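Local atomic coordinates of probable L,D-transpeptidase 3 (Mycobacterium tuberculosis, PDB entry 6D4K), a protein that is a probable L,D-transpeptidase of cell wall biogenesis that may anchor proteins to peptidoglycan and does not make 3->3 cross-links from tetrapeptide stems. Residues A27-L32 and V46-A51; G172-L177 and R209-G214; E137-P142 and R241-W246; S98-S103 and F111-A116. One frame throughout, in Å; residues are numbered along the deposited sequence. Where two conformers were deposited one is given.

Interaction 1 of 4, residues A27-L32 and V46-A51; sequences AVASVL and VVTFSA
Ala29 and Ser30 both face Thr48, which makes a classic beta bulge between antiparallel strands 28-32 and 45-49 of the bacterial Ig domain. Thr48 O takes both amides of the bulge. Ala29 N is 2.7 Å from Thr48 O, but the bond is bent, at 138°. The bond from Ser30 N to Thr48 O is longer, 3.3 Å, and straighter. Thr48 N returns a bond to Ser30 O at 2.9 Å. Leu32 and Val46 then bond through both their amides and carbonyls. Beyond the bulge, Ser50 N reaches Ala27 O at 2.9 Å. A water gives a hydrogen to the same Ala27 O and accepts one from Ala51 N.

Side chains pack on both faces of the sheet. Val28 crosses Val47 at about a right angle, and Val28 CG2 meets Val47 CG1 at 3.8 Å. Val47 CG1 also lies over one face of the Phe49 ring, toward its rim. On the face of Leu32 and Val46, the two CB atoms touch. Ser30 OG sits between its backbone N and carbonyl carbon (chi1 60°), a rotamer that puts it 3.6 Å from Thr48 CB.

In the second shell, strand 28-32 is outermost in its sheet, whereas strand 45-49 pairs on its other side with strand 85-90. Val66 packs against Val28, Val47 and Phe49. The backbone of Val47 bonds to that of Val86, and the backbone of Phe49 to that of Asp84.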
# COMPACT_ATOMS: atom_id res chain seq x y z
N ALA A 27 24.39 0.93 -15.69
CA ALA A 27 23.63 -0.00 -16.52
C ALA A 27 22.39 -0.48 -15.79
O ALA A 27 22.47 -0.96 -14.65
CB ALA A 27 24.51 -1.20 -16.88
N VAL A 28 21.24 -0.38 -16.45
CA VAL A 28 19.96 -0.77 -15.87
C VAL A 28 19.63 -2.21 -16.26
O VAL A 28 19.54 -2.54 -17.45
CB VAL A 28 18.85 0.18 -16.35
CG1 VAL A 28 17.48 -0.35 -15.91
CG2 VAL A 28 19.08 1.57 -15.80
N ALA A 29 19.43 -3.05 -15.25
CA ALA A 29 19.06 -4.43 -15.52
C ALA A 29 17.59 -4.52 -15.91
O ALA A 29 17.24 -5.20 -16.88
CB ALA A 29 19.35 -5.30 -14.30
N SER A 30 16.73 -3.82 -15.18
CA SER A 30 15.30 -4.01 -15.36
C SER A 30 14.55 -2.85 -14.72
O SER A 30 15.08 -2.12 -13.89
CB SER A 30 14.84 -5.33 -14.74
OG SER A 30 15.12 -5.33 -13.35
N VAL A 31 13.28 -2.72 -15.11
CA VAL A 31 12.40 -1.66 -14.65
C VAL A 31 11.05 -2.27 -14.32
O VAL A 31 10.56 -3.15 -15.04
CB VAL A 31 12.23 -0.60 -15.75
CG1 VAL A 31 11.03 0.28 -15.48
CG2 VAL A 31 13.50 0.20 -15.86
N LEU A 32 10.43 -1.80 -13.23
CA LEU A 32 9.02 -2.07 -12.95
C LEU A 32 8.29 -0.75 -13.07
O LEU A 32 8.84 0.29 -12.71
CB LEU A 32 8.82 -2.59 -11.54
CG LEU A 32 9.49 -3.90 -11.15
CD1 LEU A 32 9.17 -4.19 -9.70
CD2 LEU A 32 9.02 -5.03 -12.06
N VAL A 46 10.37 1.52 -10.67
CA VAL A 46 11.44 0.91 -9.88
C VAL A 46 12.55 0.48 -10.83
O VAL A 46 12.33 -0.35 -11.72
CB VAL A 46 10.94 -0.26 -9.03
CG1 VAL A 46 12.04 -0.76 -8.08
CG2 VAL A 46 9.69 0.14 -8.25
N VAL A 47 13.74 1.04 -10.64
CA VAL A 47 14.87 0.84 -11.54
C VAL A 47 15.91 -0.00 -10.81
O VAL A 47 16.41 0.40 -9.75
CB VAL A 47 15.46 2.19 -11.98
CG1 VAL A 47 16.62 1.93 -12.94
CG2 VAL A 47 14.38 3.10 -12.62
N THR A 48 16.23 -1.17 -11.36
CA THR A 48 17.21 -2.08 -10.77
C THR A 48 18.48 -2.02 -11.62
O THR A 48 18.43 -2.24 -12.83
CB THR A 48 16.67 -3.51 -10.72
OG1 THR A 48 15.53 -3.54 -9.85
CG2 THR A 48 17.75 -4.47 -10.20
N PHE A 49 19.60 -1.72 -10.97
CA PHE A 49 20.88 -1.60 -11.65
C PHE A 49 21.62 -2.93 -11.71
O PHE A 49 21.45 -3.80 -10.84
CB PHE A 49 21.76 -0.55 -10.96
CG PHE A 49 21.22 0.84 -11.08
CD1 PHE A 49 21.47 1.59 -12.22
CD2 PHE A 49 20.47 1.40 -10.06
CE1 PHE A 49 20.99 2.89 -12.34
CE2 PHE A 49 19.96 2.70 -10.17
CZ PHE A 49 20.24 3.45 -11.31
N SER A 50 22.45 -3.10 -12.74
CA SER A 50 23.19 -4.35 -12.87
C SER A 50 24.21 -4.53 -11.76
O SER A 50 24.55 -5.66 -11.42
CB SER A 50 23.84 -4.45 -14.26
OG SER A 50 22.85 -4.63 -15.25
N ALA A 51 24.71 -3.44 -11.19
CA ALA A 51 25.66 -3.52 -10.08
C ALA A 51 25.38 -2.43 -9.06
O ALA A 51 24.85 -1.37 -9.41
CB ALA A 51 27.11 -3.39 -10.56
O HOH W 1 24.80 -1.04 -12.98

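Interaction 2 of 4, residues G172-L177 and R209-G214; sequences GSYTVL and RITSRG
Leu177 and Arg209 join two parts of the L,D-transpeptidase catalytic domain: strand 172-180 and the end of strand 207-209 with the loop that follows it. This loop makes a type I beta turn from Thr211 to Gly214. One direct hydrogen bond crosses the contact, from Leu177 N to Arg209 O at 2.8 Å. A water makes a second link. It accepts from Thr175 N and donates to Ile210 O, the latter at 2.6 Å. Two CA-H...O contacts add to these, Val176 CA to Arg209 O and Ile210 CA to Thr175 O. The far end of Tyr174 is held by a hydrogen bond between its OH and Pro170 O, while Thr211 OG1 bonds to Leu215 N.

The apolar contacts fall into two groups. In the first, Tyr174 and Thr211 lie side by side and point the same way. Thr211 CG2 is 3.6 Å from both CD1 and CE1 of the Tyr174 ring. Tyr174 CB also meets Ile210 CB at 4.0 Å. Ile210 rests on Val257 of strand 256-260 as well, and its side chain is about 8 Å from that of Cys236, which faropenem modifies covalently.

In the second group, Leu177 CB lies 4.1 Å from Arg209 CD. With CG anti to its carbonyl carbon (chi1 -59°), Leu177 sends its CD1 over the loop backbone, 3.4 Å from both Thr211 C and Ser212 N.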
# COMPACT_ATOMS: atom_id res chain seq x y z
N GLY A 172 0.56 9.39 6.52
CA GLY A 172 1.32 9.52 5.30
C GLY A 172 0.59 8.94 4.11
O GLY A 172 -0.57 8.52 4.19
N SER A 173 1.30 8.95 2.98
CA SER A 173 0.80 8.44 1.71
C SER A 173 1.59 7.17 1.38
O SER A 173 2.82 7.20 1.31
CB SER A 173 0.99 9.48 0.60
OG SER A 173 0.35 9.08 -0.60
N TYR A 174 0.88 6.07 1.20
CA TYR A 174 1.47 4.75 0.98
C TYR A 174 0.93 4.15 -0.31
O TYR A 174 -0.03 4.65 -0.90
CB TYR A 174 1.13 3.82 2.15
CG TYR A 174 1.53 4.37 3.49
CD1 TYR A 174 2.84 4.29 3.93
CD2 TYR A 174 0.60 4.97 4.33
CE1 TYR A 174 3.22 4.79 5.16
CE2 TYR A 174 0.97 5.47 5.57
CZ TYR A 174 2.28 5.38 5.98
OH TYR A 174 2.65 5.88 7.20
N THR A 175 1.56 3.07 -0.75
CA THR A 175 1.04 2.32 -1.88
C THR A 175 1.03 0.84 -1.51
O THR A 175 1.82 0.38 -0.68
CB THR A 175 1.83 2.53 -3.18
OG1 THR A 175 3.13 1.94 -3.06
CG2 THR A 175 1.97 4.03 -3.52
N VAL A 176 0.11 0.10 -2.12
CA VAL A 176 0.06 -1.34 -1.89
C VAL A 176 1.30 -2.00 -2.49
O VAL A 176 1.54 -1.91 -3.70
CB VAL A 176 -1.22 -1.94 -2.47
CG1 VAL A 176 -1.19 -3.48 -2.36
CG2 VAL A 176 -2.44 -1.37 -1.77
N LEU A 177 2.09 -2.65 -1.64
CA LEU A 177 3.31 -3.33 -2.05
C LEU A 177 3.08 -4.80 -2.39
O LEU A 177 3.79 -5.34 -3.23
CB LEU A 177 4.37 -3.27 -0.95
CG LEU A 177 4.78 -1.86 -0.52
CD1 LEU A 177 5.77 -1.91 0.64
CD2 LEU A 177 5.37 -1.07 -1.68
N ARG A 209 -0.12 -5.40 2.14
CA ARG A 209 1.07 -4.77 2.72
C ARG A 209 1.25 -3.37 2.13
O ARG A 209 1.19 -3.19 0.91
CB ARG A 209 2.31 -5.60 2.42
CG ARG A 209 3.57 -4.99 2.99
CD ARG A 209 4.83 -5.60 2.38
NE ARG A 209 4.97 -7.00 2.73
CZ ARG A 209 5.75 -7.45 3.72
NH1 ARG A 209 6.45 -6.59 4.46
NH2 ARG A 209 5.82 -8.75 3.97
N ILE A 210 1.47 -2.38 2.99
CA ILE A 210 1.63 -1.00 2.54
C ILE A 210 2.97 -0.38 2.94
O ILE A 210 3.27 0.74 2.48
CB ILE A 210 0.45 -0.09 2.95
CG1 ILE A 210 0.33 0.01 4.47
CG2 ILE A 210 -0.84 -0.57 2.34
CD1 ILE A 210 -0.75 0.97 4.94
N THR A 211 3.78 -1.04 3.76
CA THR A 211 5.15 -0.57 3.97
C THR A 211 6.09 -1.76 4.01
O THR A 211 5.69 -2.88 4.34
CB THR A 211 5.33 0.24 5.27
OG1 THR A 211 5.28 -0.63 6.41
CG2 THR A 211 4.30 1.37 5.40
N SER A 212 7.35 -1.51 3.66
CA SER A 212 8.35 -2.57 3.70
C SER A 212 8.59 -3.07 5.12
O SER A 212 8.94 -4.24 5.31
CB SER A 212 9.66 -2.09 3.06
OG SER A 212 9.98 -0.77 3.49
N ARG A 213 8.40 -2.21 6.12
CA ARG A 213 8.63 -2.61 7.51
C ARG A 213 7.52 -3.47 8.10
O ARG A 213 7.71 -4.01 9.19
CB ARG A 213 8.91 -1.38 8.38
CG ARG A 213 9.98 -0.49 7.78
CD ARG A 213 9.85 0.98 8.17
NE ARG A 213 8.66 1.67 7.66
CZ ARG A 213 8.30 1.79 6.38
NH1 ARG A 213 8.98 1.21 5.40
NH2 ARG A 213 7.21 2.50 6.10
N GLY A 214 6.39 -3.62 7.42
CA GLY A 214 5.40 -4.59 7.86
C GLY A 214 4.06 -4.02 8.28
O GLY A 214 3.35 -4.63 9.09
O HOH W 2 4.10 2.41 0.69

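Interaction 3 of 4, residues E137-P142 and R241-W246; sequences EGPPPP and REDAEW
The indole of Trp246, on helix 241-250 of the L,D-transpeptidase catalytic domain, lies flat against the loop that follows strand 135-136. Gly138 and Pro139 cover one face of the ring system. Gly138 CA stands 3.6 Å from the centroid of the six-membered ring of Trp246, only 7° off its normal. Pro139 CD makes a similar CH-pi contact, 3.9 Å from the centroid of the five-membered ring of Trp246. The chain thus runs over both rings of the indole. Pro139 CB adds an apolar contact to Trp246 CD1 at 3.5 Å. Trp246 has CG anti to its backbone N (chi1 -170°), which carries the indole out from the helix beneath Gly138 and Pro139.

Glu137 meets the six-membered ring. In the conformer given, one of two, its side chain is extended and crosses that of Trp246 at about a right angle. Glu137 O also approaches Trp246 CH2, at 3.1 Å.

No hydrogen bond joins the two segments, so the contact rests on shape and on C-H groups set over the ring. Trp246 also touches Val130 and Ile132 of strand 127-132 and Met158 of strand 157-159. Met158 touches Pro139 and Asp243 too. This surface contact thus joins the loop, the helix and these two strands. One turn back along the helix, Asp243 OD1 comes 3.4 Å from Pro139 CG.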
# COMPACT_ATOMS: atom_id res chain seq x y z
N GLU A 137 -17.46 2.90 -2.40
CA GLU A 137 -18.17 1.64 -2.55
C GLU A 137 -17.61 0.62 -1.57
O GLU A 137 -16.42 0.64 -1.24
CB GLU A 137 -18.07 1.11 -3.98
CG GLU A 137 -18.95 -0.08 -4.26
CD GLU A 137 -18.66 -0.73 -5.59
OE1 GLU A 137 -17.78 -0.24 -6.32
OE2 GLU A 137 -19.32 -1.74 -5.91
N GLY A 138 -18.47 -0.29 -1.13
CA GLY A 138 -18.09 -1.37 -0.26
C GLY A 138 -18.91 -2.61 -0.54
O GLY A 138 -19.72 -2.64 -1.47
N PRO A 139 -18.73 -3.66 0.26
CA PRO A 139 -19.48 -4.91 0.03
C PRO A 139 -20.93 -4.77 0.45
O PRO A 139 -21.28 -3.85 1.20
CB PRO A 139 -18.76 -5.92 0.93
CG PRO A 139 -18.18 -5.08 2.03
CD PRO A 139 -17.81 -3.77 1.40
N PRO A 140 -21.81 -5.65 -0.05
CA PRO A 140 -23.17 -5.69 0.49
C PRO A 140 -23.15 -6.06 1.95
O PRO A 140 -22.24 -6.77 2.42
CB PRO A 140 -23.84 -6.78 -0.36
CG PRO A 140 -23.07 -6.77 -1.65
CD PRO A 140 -21.65 -6.48 -1.25
N PRO A 141 -24.14 -5.62 2.72
CA PRO A 141 -24.13 -5.85 4.17
C PRO A 141 -24.65 -7.23 4.52
O PRO A 141 -25.52 -7.78 3.83
CB PRO A 141 -25.08 -4.76 4.70
CG PRO A 141 -26.03 -4.53 3.58
CD PRO A 141 -25.26 -4.75 2.30
N PRO A 142 -24.12 -7.84 5.59
CA PRO A 142 -24.63 -9.14 6.04
C PRO A 142 -25.85 -9.03 6.94
O PRO A 142 -25.93 -8.17 7.82
CB PRO A 142 -23.45 -9.71 6.84
CG PRO A 142 -22.66 -8.52 7.28
CD PRO A 142 -22.84 -7.48 6.22
N ARG A 241 -13.38 -9.28 8.61
CA ARG A 241 -13.03 -10.21 7.54
C ARG A 241 -13.74 -9.87 6.24
O ARG A 241 -13.14 -9.89 5.16
CB ARG A 241 -13.33 -11.65 7.95
CG ARG A 241 -12.74 -12.67 6.98
CD ARG A 241 -13.35 -14.06 7.12
NE ARG A 241 -12.53 -15.07 6.45
CZ ARG A 241 -12.63 -15.39 5.16
NH1 ARG A 241 -13.52 -14.78 4.38
NH2 ARG A 241 -11.84 -16.32 4.64
N GLU A 242 -15.03 -9.52 6.33
CA GLU A 242 -15.81 -9.24 5.13
C GLU A 242 -15.36 -7.96 4.45
O GLU A 242 -15.26 -7.90 3.21
CB GLU A 242 -17.30 -9.18 5.48
CG GLU A 242 -17.89 -10.51 5.95
CD GLU A 242 -17.58 -10.83 7.41
OE1 GLU A 242 -17.19 -9.90 8.16
OE2 GLU A 242 -17.72 -12.01 7.81
N ASP A 243 -15.07 -6.91 5.22
CA ASP A 243 -14.59 -5.67 4.63
C ASP A 243 -13.18 -5.85 4.05
O ASP A 243 -12.89 -5.35 2.96
CB ASP A 243 -14.62 -4.52 5.64
CG ASP A 243 -16.03 -3.97 5.86
OD1 ASP A 243 -16.91 -4.22 5.01
OD2 ASP A 243 -16.25 -3.28 6.88
N ALA A 244 -12.32 -6.58 4.77
CA ALA A 244 -10.97 -6.87 4.27
C ALA A 244 -11.01 -7.68 2.98
O ALA A 244 -10.22 -7.43 2.06
CB ALA A 244 -10.16 -7.60 5.35
N GLU A 245 -11.89 -8.68 2.91
CA GLU A 245 -11.97 -9.51 1.71
C GLU A 245 -12.34 -8.69 0.49
O GLU A 245 -11.73 -8.82 -0.57
CB GLU A 245 -12.98 -10.64 1.92
CG GLU A 245 -13.30 -11.43 0.66
CD GLU A 245 -14.41 -12.43 0.87
OE1 GLU A 245 -14.43 -13.44 0.14
OE2 GLU A 245 -15.26 -12.22 1.76
N TRP A 246 -13.34 -7.81 0.64
CA TRP A 246 -13.80 -6.97 -0.46
C TRP A 246 -12.71 -6.00 -0.90
O TRP A 246 -12.43 -5.88 -2.10
CB TRP A 246 -15.06 -6.23 -0.02
CG TRP A 246 -15.74 -5.53 -1.12
CD1 TRP A 246 -16.74 -6.02 -1.91
CD2 TRP A 246 -15.49 -4.21 -1.57
NE1 TRP A 246 -17.13 -5.08 -2.82
CE2 TRP A 246 -16.36 -3.96 -2.64
CE3 TRP A 246 -14.60 -3.20 -1.17
CZ2 TRP A 246 -16.38 -2.74 -3.33
CZ3 TRP A 246 -14.61 -2.00 -1.86
CH2 TRP A 246 -15.49 -1.78 -2.92

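Interaction 4 of 4, residues S98-S103 and F111-A116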
# COMPACT_ATOMS: atom_id res chain seq x y z
N SER A 98 -5.79 3.37 -18.13
CA SER A 98 -5.00 4.02 -19.17
C SER A 98 -3.77 3.20 -19.51
O SER A 98 -3.36 2.31 -18.77
CB SER A 98 -4.53 5.40 -18.71
OG SER A 98 -5.63 6.26 -18.46
N THR A 99 -3.17 3.55 -20.64
CA THR A 99 -1.83 3.09 -20.99
C THR A 99 -0.87 4.25 -20.73
O THR A 99 -1.05 5.34 -21.29
CB THR A 99 -1.77 2.67 -22.46
OG1 THR A 99 -2.65 1.56 -22.67
CG2 THR A 99 -0.36 2.26 -22.85
N VAL A 100 0.11 4.03 -19.87
CA VAL A 100 1.13 5.02 -19.56
C VAL A 100 2.37 4.66 -20.34
O VAL A 100 2.87 3.53 -20.24
CB VAL A 100 1.43 5.07 -18.05
CG1 VAL A 100 2.55 6.07 -17.77
CG2 VAL A 100 0.18 5.44 -17.25
N GLU A 101 2.85 5.58 -21.17
CA GLU A 101 4.13 5.38 -21.83
C GLU A 101 5.25 5.78 -20.89
O GLU A 101 5.15 6.77 -20.16
CB GLU A 101 4.22 6.20 -23.12
CG GLU A 101 3.11 5.88 -24.10
CD GLU A 101 3.32 6.55 -25.43
OE1 GLU A 101 4.41 6.35 -26.02
OE2 GLU A 101 2.41 7.27 -25.89
N LEU A 102 6.33 5.01 -20.91
CA LEU A 102 7.40 5.19 -19.95
C LEU A 102 8.73 5.13 -20.67
O LEU A 102 8.99 4.18 -21.43
CB LEU A 102 7.29 4.10 -18.88
CG LEU A 102 8.20 4.17 -17.67
CD1 LEU A 102 7.97 5.46 -16.91
CD2 LEU A 102 7.89 3.00 -16.79
N SER A 103 9.57 6.13 -20.46
CA SER A 103 10.97 6.07 -20.86
C SER A 103 11.83 6.20 -19.61
O SER A 103 11.57 7.06 -18.76
CB SER A 103 11.32 7.16 -21.88
OG SER A 103 10.71 6.90 -23.13
N PHE A 111 2.99 0.61 -19.65
CA PHE A 111 2.25 -0.22 -18.73
C PHE A 111 0.81 0.27 -18.72
O PHE A 111 0.50 1.29 -19.33
CB PHE A 111 2.89 -0.27 -17.34
CG PHE A 111 2.93 1.05 -16.62
CD1 PHE A 111 1.86 1.44 -15.82
CD2 PHE A 111 4.03 1.89 -16.72
CE1 PHE A 111 1.89 2.64 -15.12
CE2 PHE A 111 4.07 3.10 -16.04
CZ PHE A 111 3.00 3.48 -15.22
N LYS A 112 -0.05 -0.46 -18.05
CA LYS A 112 -1.47 -0.14 -17.99
C LYS A 112 -1.88 0.04 -16.55
O LYS A 112 -1.37 -0.63 -15.65
CB LYS A 112 -2.31 -1.25 -18.63
CG LYS A 112 -1.95 -1.42 -20.10
CD LYS A 112 -3.17 -1.60 -21.00
CE LYS A 112 -2.89 -2.56 -22.14
NZ LYS A 112 -1.61 -2.25 -22.84
N THR A 113 -2.84 0.93 -16.33
CA THR A 113 -3.43 1.10 -15.02
C THR A 113 -4.85 0.54 -15.03
O THR A 113 -5.57 0.66 -16.03
CB THR A 113 -3.46 2.57 -14.61
OG1 THR A 113 -4.09 3.34 -15.64
CG2 THR A 113 -2.04 3.08 -14.38
N GLY A 114 -5.24 -0.07 -13.91
CA GLY A 114 -6.61 -0.47 -13.71
C GLY A 114 -7.42 0.66 -13.12
O GLY A 114 -7.10 1.85 -13.30
N PRO A 115 -8.48 0.33 -12.38
CA PRO A 115 -9.26 1.37 -11.70
C PRO A 115 -8.45 2.02 -10.58
O PRO A 115 -7.52 1.42 -10.02
CB PRO A 115 -10.46 0.61 -11.13
CG PRO A 115 -9.94 -0.79 -10.94
CD PRO A 115 -8.96 -1.03 -12.06
N ALA A 116 -8.82 3.25 -10.24
CA ALA A 116 -8.21 3.92 -9.09
C ALA A 116 -8.91 3.42 -7.84
O ALA A 116 -10.03 3.83 -7.53
CB ALA A 116 -8.33 5.44 -9.23
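Val100 and Phe111 are a hydrogen-bonded pair in the antiparallel beta hairpin of strands 99-104 and 107-113. Val100 N bonds to Phe111 O at 2.8 Å, and Phe111 N bonds back to Val100 O. Thr113 N bonds to Ser98 O. Ser98 N turns instead to a side chain, Thr113 OG1, at 3.0 Å. The same hydroxyl bonds to Pro95 O, so it links the start of one strand to the end of the other and to the loop before them.

The apolar contacts centre on the Phe111 ring. With CG between the backbone N and the carbonyl carbon (chi1 64°), the ring is brought alongside Val100. Val100 CB stands over one face, 3.8 Å from the centroid of the Phe111 ring. Leu102 CD2 comes to the ring edge, 3.9 Å from Phe111 CE2. Trp94 meets Phe111 edge-to-face.

On the other side of the sheet, Thr99 and Lys112 run side by side, with Thr99 OG1 3.6 Å from Lys112 CD. These two are exposed, whereas Val100, Leu102 and Phe111 are buried. The hairpin therefore turns an apolar face inward and a polar one to solvent.

From the N terminus, interaction 1 comes first and closes a loop of 13 residues in the Ig domain. Interaction 4 follows in series and closes the short turn of a hairpin. Their centres are about 20 Å apart, and they belong to different sheets. Interactions 2 and 3 both lie within the catalytic domain. Interaction 3 closes a long loop of 98 residues and ties the loop after strand 135-136 to helix 241-250. Nested inside it, interaction 2 closes a loop of 31 residues and ties strand 172-180 to the end of strand 207-209 and the loop after it. None of the contacts cross along the chain. Interactions 1 and 3 lie on opposite sides of the chain's centre.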